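Local atomic coordinates of 11S globulin subunit beta (Cucurbita maxima, PDB entry 2E9Q), a protein that serves as a seed storage protein of pumpkin, a hexameric 11S globulin of the cupin superfamily that acts as a nutrient reservoir. Residues R67-P72 and Q152-L157; V89-G94 and F131-L136; L286-G291 and Y311-I316. All blocks are in the same frame, centred on the assembly; numbering follows the deposited sequence. Where two conformers were deposited one is given.

Contact 1: R67-P72 and Q152-L157; sequences RHTIRP and QSDLVL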
loop_
_atom_site.group_PDB
_atom_site.type_symbol
_atom_site.label_atom_id
_atom_site.label_comp_id
_atom_site.label_asym_id
_atom_site.label_seq_id
_atom_site.Cartn_x
_atom_site.Cartn_y
_atom_site.Cartn_z
ATOM N N ARG A 67 -8.790 7.958 25.071
ATOM C CA ARG A 67 -9.356 7.258 26.217
ATOM C C ARG A 67 -10.664 7.935 26.584
ATOM O O ARG A 67 -10.718 9.145 26.831
ATOM C CB ARG A 67 -8.399 7.260 27.414
ATOM C CG ARG A 67 -8.984 6.600 28.683
ATOM C CD ARG A 67 -7.912 6.354 29.740
ATOM N NE ARG A 67 -7.213 7.591 30.084
ATOM C CZ ARG A 67 -6.046 7.652 30.718
ATOM N NH1 ARG A 67 -5.502 8.834 30.977
ATOM N NH2 ARG A 67 -5.415 6.544 31.091
ATOM N N HIS A 68 -11.729 7.145 26.589
ATOM C CA HIS A 68 -13.040 7.654 26.922
ATOM C C HIS A 68 -13.452 7.159 28.293
ATOM O O HIS A 68 -13.284 5.991 28.628
ATOM C CB HIS A 68 -14.065 7.186 25.895
ATOM C CG HIS A 68 -14.021 7.936 24.603
ATOM N ND1 HIS A 68 -14.048 7.308 23.376
ATOM C CD2 HIS A 68 -14.025 9.264 24.344
ATOM C CE1 HIS A 68 -14.074 8.219 22.419
ATOM N NE2 HIS A 68 -14.061 9.415 22.982
ATOM N N THR A 69 -13.994 8.063 29.092
ATOM C CA THR A 69 -14.455 7.709 30.416
ATOM C C THR A 69 -15.915 8.094 30.436
ATOM O O THR A 69 -16.260 9.276 30.476
ATOM C CB THR A 69 -13.677 8.464 31.496
ATOM O OG1 THR A 69 -12.332 7.961 31.537
ATOM C CG2 THR A 69 -14.328 8.267 32.851
ATOM N N ILE A 70 -16.774 7.085 30.380
ATOM C CA ILE A 70 -18.203 7.316 30.351
ATOM C C ILE A 70 -18.824 6.933 31.676
ATOM O O ILE A 70 -18.687 5.801 32.151
ATOM C CB ILE A 70 -18.844 6.516 29.201
ATOM C CG1 ILE A 70 -18.106 6.850 27.899
ATOM C CG2 ILE A 70 -20.337 6.854 29.075
ATOM C CD1 ILE A 70 -18.465 5.959 26.752
ATOM N N ARG A 71 -19.502 7.894 32.284
ATOM C CA ARG A 71 -20.128 7.654 33.571
ATOM C C ARG A 71 -21.448 6.923 33.374
ATOM O O ARG A 71 -22.028 6.952 32.284
ATOM C CB ARG A 71 -20.397 8.986 34.271
ATOM C CG ARG A 71 -19.181 9.882 34.418
ATOM C CD ARG A 71 -19.608 11.329 34.612
ATOM N NE ARG A 71 -18.468 12.237 34.593
ATOM C CZ ARG A 71 -18.541 13.511 34.240
ATOM N NH1 ARG A 71 -19.701 14.033 33.874
ATOM N NH2 ARG A 71 -17.451 14.261 34.243
ATOM N N PRO A 72 -21.934 6.245 34.428
ATOM C CA PRO A 72 -23.195 5.502 34.366
ATOM C C PRO A 72 -24.283 6.277 33.644
ATOM O O PRO A 72 -24.447 7.480 33.857
ATOM C CB PRO A 72 -23.508 5.263 35.828
ATOM C CG PRO A 72 -22.136 4.982 36.381
ATOM C CD PRO A 72 -21.323 6.113 35.764
ATOM N N GLN A 152 -22.458 0.257 36.884
ATOM C CA GLN A 152 -22.438 1.228 37.973
ATOM C C GLN A 152 -21.113 1.965 38.042
ATOM O O GLN A 152 -21.048 3.091 38.534
ATOM C CB GLN A 152 -22.717 0.544 39.317
ATOM C CG GLN A 152 -24.104 -0.051 39.415
ATOM C CD GLN A 152 -25.198 0.973 39.158
ATOM O OE1 GLN A 152 -26.362 0.616 38.966
ATOM N NE2 GLN A 152 -24.832 2.253 39.160
ATOM N N SER A 153 -20.059 1.318 37.561
ATOM C CA SER A 153 -18.729 1.918 37.544
ATOM C C SER A 153 -18.617 2.754 36.273
ATOM O O SER A 153 -19.503 2.716 35.422
ATOM C CB SER A 153 -17.656 0.830 37.500
ATOM O OG SER A 153 -17.585 0.254 36.204
ATOM N N ASP A 154 -17.532 3.506 36.140
ATOM C CA ASP A 154 -17.330 4.305 34.934
ATOM C C ASP A 154 -16.863 3.364 33.829
ATOM O O ASP A 154 -16.124 2.421 34.081
ATOM C CB ASP A 154 -16.248 5.374 35.139
ATOM C CG ASP A 154 -16.664 6.466 36.105
ATOM O OD1 ASP A 154 -17.697 7.134 35.868
ATOM O OD2 ASP A 154 -15.940 6.666 37.102
ATOM N N LEU A 155 -17.285 3.630 32.605
ATOM C CA LEU A 155 -16.879 2.803 31.478
ATOM C C LEU A 155 -15.595 3.411 30.903
ATOM O O LEU A 155 -15.636 4.519 30.376
ATOM C CB LEU A 155 -17.973 2.826 30.412
ATOM C CG LEU A 155 -18.212 1.593 29.548
ATOM C CD1 LEU A 155 -18.882 2.043 28.270
ATOM C CD2 LEU A 155 -16.911 0.862 29.258
ATOM N N VAL A 156 -14.472 2.704 31.012
ATOM C CA VAL A 156 -13.189 3.199 30.489
ATOM C C VAL A 156 -12.761 2.455 29.211
ATOM O O VAL A 156 -12.510 1.242 29.233
ATOM C CB VAL A 156 -12.058 3.076 31.556
ATOM C CG1 VAL A 156 -10.759 3.673 31.026
ATOM C CG2 VAL A 156 -12.474 3.786 32.848
ATOM N N LEU A 157 -12.667 3.204 28.112
ATOM C CA LEU A 157 -12.307 2.663 26.801
ATOM C C LEU A 157 -11.001 3.186 26.199
ATOM O O LEU A 157 -10.817 4.399 26.021
ATOM C CB LEU A 157 -13.426 2.961 25.820
ATOM C CG LEU A 157 -14.805 2.630 26.385
ATOM C CD1 LEU A 157 -15.884 3.259 25.525
ATOM C CD2 LEU A 157 -14.947 1.126 26.470
#
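R67-P72 and Q152-L157 run antiparallel as neighbouring strand ends in a sheet of the N-terminal cupin module, H68 lying opposite L157 and I70 opposite L155. Both are hydrogen-bonded pairs, each closed by two backbone bonds; the shortest, from L155 N to I70 O, measures 2.6 Å and is almost straight at 172°. Between them, T69 and V156 form a non-hydrogen-bonded pair, where T69 CA stands 3.4 Å from L155 O in a CA-H...O contact. Strand alternation puts I70, L155 and L157 on one face, and these branched, wholly apolar residues suit it because it packs into the antiparallel beta-barrel (jelly roll) of the cupin fold, beside V89 and I87 of the neighbouring strand 85-91 and against M147 and N149 of strand 145-149 in the other sheet. The side chains of I70 and L157 cross obliquely, their CD1 atoms 3.9 Å apart. R67 serves differently: with CG anti to its own backbone N (chi1 177°), its aliphatic stem runs alongside V156 and brings CD within 4.1 Å of V156 CG1, while the guanidinium goes on to a salt bridge with E49 and a hydrogen bond with Y348 OH. Beyond the strands P72, which has no N-H to offer a sheet partner, sets ring atom CG 3.1 Å from Q152 O. The side chain of D154 lies alongside that of R71, with OD1 3.4 Å from R71 CA.

Contact 2: V89-G94 and F131-L136; sequences VAQGFG and FREGDL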
loop_
_atom_site.group_PDB
_atom_site.type_symbol
_atom_site.label_atom_id
_atom_site.label_comp_id
_atom_site.label_asym_id
_atom_site.label_seq_id
_atom_site.Cartn_x
_atom_site.Cartn_y
_atom_site.Cartn_z
ATOM N N VAL A 89 -11.791 -2.467 26.278
ATOM C CA VAL A 89 -12.657 -2.108 27.404
ATOM C C VAL A 89 -11.861 -2.385 28.672
ATOM O O VAL A 89 -11.775 -3.519 29.133
ATOM C CB VAL A 89 -13.959 -2.957 27.396
ATOM C CG1 VAL A 89 -14.813 -2.632 28.609
ATOM C CG2 VAL A 89 -14.738 -2.685 26.116
ATOM N N ALA A 90 -11.272 -1.332 29.228
ATOM C CA ALA A 90 -10.439 -1.458 30.414
ATOM C C ALA A 90 -11.246 -1.613 31.693
ATOM O O ALA A 90 -10.773 -2.216 32.657
ATOM C CB ALA A 90 -9.506 -0.240 30.523
ATOM N N GLN A 91 -12.458 -1.065 31.703
ATOM C CA GLN A 91 -13.314 -1.149 32.884
ATOM C C GLN A 91 -14.784 -0.895 32.560
ATOM O O GLN A 91 -15.114 -0.035 31.740
ATOM C CB GLN A 91 -12.846 -0.141 33.944
ATOM C CG GLN A 91 -13.708 -0.104 35.203
ATOM C CD GLN A 91 -13.377 1.070 36.134
ATOM O OE1 GLN A 91 -12.300 1.132 36.727
ATOM N NE2 GLN A 91 -14.309 2.002 36.255
ATOM N N GLY A 92 -15.660 -1.657 33.209
ATOM C CA GLY A 92 -17.089 -1.486 33.016
ATOM C C GLY A 92 -17.689 -2.361 31.939
ATOM O O GLY A 92 -17.015 -3.230 31.386
ATOM N N PHE A 93 -18.969 -2.145 31.651
ATOM C CA PHE A 93 -19.646 -2.901 30.610
ATOM C C PHE A 93 -20.852 -2.153 30.079
ATOM O O PHE A 93 -21.426 -1.308 30.765
ATOM C CB PHE A 93 -20.054 -4.303 31.093
ATOM C CG PHE A 93 -20.898 -4.321 32.339
ATOM C CD1 PHE A 93 -20.308 -4.247 33.598
ATOM C CD2 PHE A 93 -22.279 -4.467 32.252
ATOM C CE1 PHE A 93 -21.079 -4.325 34.759
ATOM C CE2 PHE A 93 -23.069 -4.546 33.407
ATOM C CZ PHE A 93 -22.466 -4.476 34.667
ATOM N N GLY A 94 -21.215 -2.445 28.840
ATOM C CA GLY A 94 -22.341 -1.767 28.247
ATOM C C GLY A 94 -22.755 -2.371 26.923
ATOM O O GLY A 94 -22.442 -3.526 26.626
ATOM N N PHE A 131 -21.046 -5.599 25.733
ATOM C CA PHE A 131 -19.612 -5.800 25.858
ATOM C C PHE A 131 -19.249 -5.582 27.312
ATOM O O PHE A 131 -19.972 -4.913 28.047
ATOM C CB PHE A 131 -18.840 -4.830 24.951
ATOM C CG PHE A 131 -19.089 -3.383 25.256
ATOM C CD1 PHE A 131 -18.452 -2.764 26.324
ATOM C CD2 PHE A 131 -19.981 -2.642 24.485
ATOM C CE1 PHE A 131 -18.707 -1.431 26.619
ATOM C CE2 PHE A 131 -20.242 -1.312 24.773
ATOM C CZ PHE A 131 -19.606 -0.703 25.840
ATOM N N ARG A 132 -18.122 -6.138 27.720
ATOM C CA ARG A 132 -17.688 -6.020 29.095
ATOM C C ARG A 132 -16.171 -5.946 29.173
ATOM O O ARG A 132 -15.475 -6.149 28.175
ATOM C CB ARG A 132 -18.183 -7.234 29.874
ATOM C CG ARG A 132 -17.673 -8.525 29.289
ATOM C CD ARG A 132 -18.126 -9.728 30.090
ATOM N NE ARG A 132 -17.184 -10.832 29.941
ATOM C CZ ARG A 132 -16.830 -11.366 28.779
ATOM N NH1 ARG A 132 -17.342 -10.904 27.645
ATOM N NH2 ARG A 132 -15.942 -12.348 28.752
ATOM N N GLU A 133 -15.673 -5.685 30.376
ATOM C CA GLU A 133 -14.244 -5.566 30.622
ATOM C C GLU A 133 -13.421 -6.702 30.031
ATOM O O GLU A 133 -13.694 -7.875 30.270
ATOM C CB GLU A 133 -13.987 -5.481 32.126
ATOM C CG GLU A 133 -12.634 -4.893 32.492
ATOM C CD GLU A 133 -12.442 -4.754 33.997
ATOM O OE1 GLU A 133 -13.351 -4.219 34.676
ATOM O OE2 GLU A 133 -11.375 -5.175 34.498
ATOM N N GLY A 134 -12.400 -6.344 29.259
ATOM C CA GLY A 134 -11.555 -7.354 28.662
ATOM C C GLY A 134 -11.886 -7.539 27.199
ATOM O O GLY A 134 -11.166 -8.220 26.463
ATOM N N ASP A 135 -12.991 -6.948 26.770
ATOM C CA ASP A 135 -13.366 -7.043 25.372
ATOM C C ASP A 135 -12.516 -6.111 24.521
ATOM O O ASP A 135 -12.196 -4.981 24.917
ATOM C CB ASP A 135 -14.845 -6.686 25.159
ATOM C CG ASP A 135 -15.793 -7.808 25.584
ATOM O OD1 ASP A 135 -15.343 -8.968 25.679
ATOM O OD2 ASP A 135 -16.987 -7.520 25.813
ATOM N N LEU A 136 -12.155 -6.611 23.349
ATOM C CA LEU A 136 -11.391 -5.875 22.366
ATOM C C LEU A 136 -12.427 -5.724 21.260
ATOM O O LEU A 136 -12.744 -6.696 20.559
ATOM C CB LEU A 136 -10.205 -6.719 21.885
ATOM C CG LEU A 136 -9.199 -6.128 20.888
ATOM C CD1 LEU A 136 -9.900 -5.785 19.585
ATOM C CD2 LEU A 136 -8.543 -4.877 21.495
#
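F131 holds CG between its backbone N and carbonyl carbon (chi1 60°), which folds the ring back over G94, while V89 sets CG1 anti to its own N (chi1 177°), which puts CG2 beside that N, where it meets the ring at CD1, 3.7 Å away. G94 CA sits over the ring face in a CH-pi contact, 4.0 Å from the centroid, and glycine suits the place because a beta carbon would press on F131 CZ. Two backbone bonds, G94 N to F131 O and F131 N to G94 O, keep the pair together. Here both segments pass from one sheet of the cupin barrel to the other, V89-G94 through a classic beta bulge, A90 and Q91 both facing V156, and F131-L136 through a type II turn from R132 to D135. G134 has the positive phi expected at the third position of that turn. D135 braces it from within: its OD2 accepts R132 N at 2.6 Å, met from above the carboxylate plane. V89 also holds the turn, its O taking G134 N and its N giving to D135 O, each at 2.9 Å. E133, extended beyond CG, lays its stem across the bulge with CG 3.3 Å from A90 O.

Contact 3: L286-G291 and Y311-I316; sequences LKQNIG and YHTLPI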
loop_
_atom_site.group_PDB
_atom_site.type_symbol
_atom_site.label_atom_id
_atom_site.label_comp_id
_atom_site.label_asym_id
_atom_site.label_seq_id
_atom_site.Cartn_x
_atom_site.Cartn_y
_atom_site.Cartn_z
ATOM N N LEU A 286 -17.355 -8.997 15.872
ATOM C CA LEU A 286 -16.715 -7.691 15.904
ATOM C C LEU A 286 -16.039 -7.445 17.241
ATOM O O LEU A 286 -15.754 -6.304 17.610
ATOM C CB LEU A 286 -17.744 -6.595 15.633
ATOM C CG LEU A 286 -18.505 -6.752 14.316
ATOM C CD1 LEU A 286 -19.302 -5.492 14.018
ATOM C CD2 LEU A 286 -17.516 -7.026 13.202
ATOM N N LYS A 287 -15.799 -8.526 17.971
ATOM C CA LYS A 287 -15.138 -8.429 19.247
ATOM C C LYS A 287 -14.615 -9.774 19.677
ATOM O O LYS A 287 -15.014 -10.810 19.138
ATOM C CB LYS A 287 -16.080 -7.883 20.325
ATOM C CG LYS A 287 -17.162 -8.831 20.829
ATOM C CD LYS A 287 -17.789 -8.252 22.106
ATOM C CE LYS A 287 -18.953 -9.083 22.630
ATOM N NZ LYS A 287 -20.239 -8.771 21.919
ATOM N N GLN A 288 -13.706 -9.731 20.650
ATOM C CA GLN A 288 -13.081 -10.903 21.243
ATOM C C GLN A 288 -12.597 -10.476 22.624
ATOM O O GLN A 288 -11.946 -9.436 22.767
ATOM C CB GLN A 288 -11.885 -11.373 20.411
ATOM C CG GLN A 288 -11.151 -12.580 21.016
ATOM C CD GLN A 288 -9.872 -12.947 20.272
ATOM O OE1 GLN A 288 -9.752 -12.721 19.071
ATOM N NE2 GLN A 288 -8.916 -13.534 20.988
ATOM N N ASN A 289 -12.918 -11.257 23.645
ATOM C CA ASN A 289 -12.475 -10.910 24.984
ATOM C C ASN A 289 -11.110 -11.529 25.197
ATOM O O ASN A 289 -10.939 -12.742 25.044
ATOM C CB ASN A 289 -13.443 -11.439 26.039
ATOM C CG ASN A 289 -13.195 -10.830 27.402
ATOM O OD1 ASN A 289 -13.855 -9.870 27.798
ATOM N ND2 ASN A 289 -12.228 -11.371 28.116
ATOM N N ILE A 290 -10.131 -10.697 25.532
ATOM C CA ILE A 290 -8.778 -11.181 25.760
ATOM C C ILE A 290 -8.393 -10.922 27.205
ATOM O O ILE A 290 -7.215 -10.868 27.556
ATOM C CB ILE A 290 -7.773 -10.507 24.796
ATOM C CG1 ILE A 290 -7.962 -8.988 24.790
ATOM C CG2 ILE A 290 -7.968 -11.054 23.394
ATOM C CD1 ILE A 290 -7.065 -8.286 23.795
ATOM N N GLY A 291 -9.422 -10.779 28.034
ATOM C CA GLY A 291 -9.241 -10.546 29.453
ATOM C C GLY A 291 -8.983 -11.821 30.238
ATOM O O GLY A 291 -8.655 -12.865 29.677
ATOM N N TYR A 311 -6.141 -12.143 13.313
ATOM C CA TYR A 311 -7.120 -12.596 12.350
ATOM C C TYR A 311 -7.402 -14.096 12.457
ATOM O O TYR A 311 -8.438 -14.545 12.000
ATOM C CB TYR A 311 -6.689 -12.212 10.934
ATOM C CG TYR A 311 -5.684 -13.139 10.317
ATOM C CD1 TYR A 311 -6.095 -14.200 9.502
ATOM C CD2 TYR A 311 -4.325 -12.978 10.558
ATOM C CE1 TYR A 311 -5.178 -15.069 8.945
ATOM C CE2 TYR A 311 -3.394 -13.846 10.007
ATOM C CZ TYR A 311 -3.828 -14.889 9.199
ATOM O OH TYR A 311 -2.908 -15.736 8.629
ATOM N N HIS A 312 -6.496 -14.860 13.064
ATOM C CA HIS A 312 -6.723 -16.296 13.241
ATOM C C HIS A 312 -7.830 -16.535 14.266
ATOM O O HIS A 312 -8.565 -17.522 14.175
ATOM C CB HIS A 312 -5.469 -17.021 13.742
ATOM C CG HIS A 312 -4.407 -17.201 12.704
ATOM N ND1 HIS A 312 -4.663 -17.757 11.470
ATOM C CD2 HIS A 312 -3.088 -16.897 12.715
ATOM C CE1 HIS A 312 -3.547 -17.784 10.763
ATOM N NE2 HIS A 312 -2.577 -17.267 11.494
ATOM N N THR A 313 -7.938 -15.642 15.249
ATOM C CA THR A 313 -8.944 -15.775 16.300
ATOM C C THR A 313 -10.144 -14.876 16.079
ATOM O O THR A 313 -11.213 -15.104 16.637
ATOM C CB THR A 313 -8.370 -15.421 17.675
ATOM O OG1 THR A 313 -7.935 -14.057 17.671
ATOM C CG2 THR A 313 -7.210 -16.328 18.021
ATOM N N LEU A 314 -9.956 -13.834 15.286
ATOM C CA LEU A 314 -11.030 -12.907 15.001
ATOM C C LEU A 314 -10.846 -12.484 13.550
ATOM O O LEU A 314 -10.160 -11.499 13.254
ATOM C CB LEU A 314 -10.961 -11.705 15.946
ATOM C CG LEU A 314 -12.069 -10.644 15.834
ATOM C CD1 LEU A 314 -13.417 -11.239 16.235
ATOM C CD2 LEU A 314 -11.729 -9.465 16.738
ATOM N N PRO A 315 -11.463 -13.243 12.622
ATOM C CA PRO A 315 -11.442 -13.058 11.166
ATOM C C PRO A 315 -11.521 -11.619 10.675
ATOM O O PRO A 315 -10.863 -11.248 9.711
ATOM C CB PRO A 315 -12.645 -13.872 10.703
ATOM C CG PRO A 315 -12.642 -15.012 11.659
ATOM C CD PRO A 315 -12.394 -14.330 12.988
ATOM N N ILE A 316 -12.338 -10.810 11.327
ATOM C CA ILE A 316 -12.490 -9.432 10.902
ATOM C C ILE A 316 -11.172 -8.622 10.935
ATOM O O ILE A 316 -11.025 -7.647 10.217
ATOM C CB ILE A 316 -13.597 -8.733 11.739
ATOM C CG1 ILE A 316 -13.925 -7.369 11.142
ATOM C CG2 ILE A 316 -13.166 -8.592 13.171
ATOM C CD1 ILE A 316 -14.321 -7.432 9.703
#
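Q288 and L314, with L286 farther along, carry this join between the strand 287-289, outermost within this chain in the N-terminal cupin sheet, and the loop leading from strand 304-309 to helix 317-320 in the C-terminal cupin. The two segments run roughly antiparallel without pairing as strands, so side chains do the work. Q288 has CG anti to its backbone N (chi1 178°) and an extended chain, which carries the amide across to T313 at about a right angle to that side chain. Q288 OE1 lies 2.7 Å from T313 OG1, whose single proton could go to this oxygen or N310 O. The other end of the amide is fixed, NE2 giving a hydrogen bond to T308 O, and glutamine suits the spot because it faces a carbonyl and a hydroxyl. With an alanine here, T308 O would probably lose its donor, T313 OG1 its amide neighbour, and a gap would open beside L314. That leucine packs against the glutamine side chain: its CB is 3.5 Å from Q288 OE1 and its CD2 is 4.1 Å from Q288 CB, an apolar filler that also touches V138. L286 starts away from the loop, but its end returns to cross the side chain of I316, L286 CD2 coming 4.2 Å from I316 CG1. Closest of all the apolar tips is L314 CD1, 3.3 Å from K287 O.

Overall arrangement
All three contacts reach one antiparallel sheet. Contact 1 supplies strand 155-162, which neighbours strand 85-91 of contact 2, and their centres are about 10 Å apart; V156 O and A90 N, 2.9 Å apart, probably hydrogen-bond there. Strand 135-139 of contact 2 in turn pairs with strand 287-289 of contact 3, centre to centre about 14 Å, with L136 N probably bonded to Q288 O at 2.9 Å. Contacts 1 and 3 do not touch, their centres lying about 22 Å apart. Contact 3 ties this sheet to the second cupin. The side chain of T313 is about 12 Å from that of R447, a residue assigned to magnesium binding, too far for direct contact.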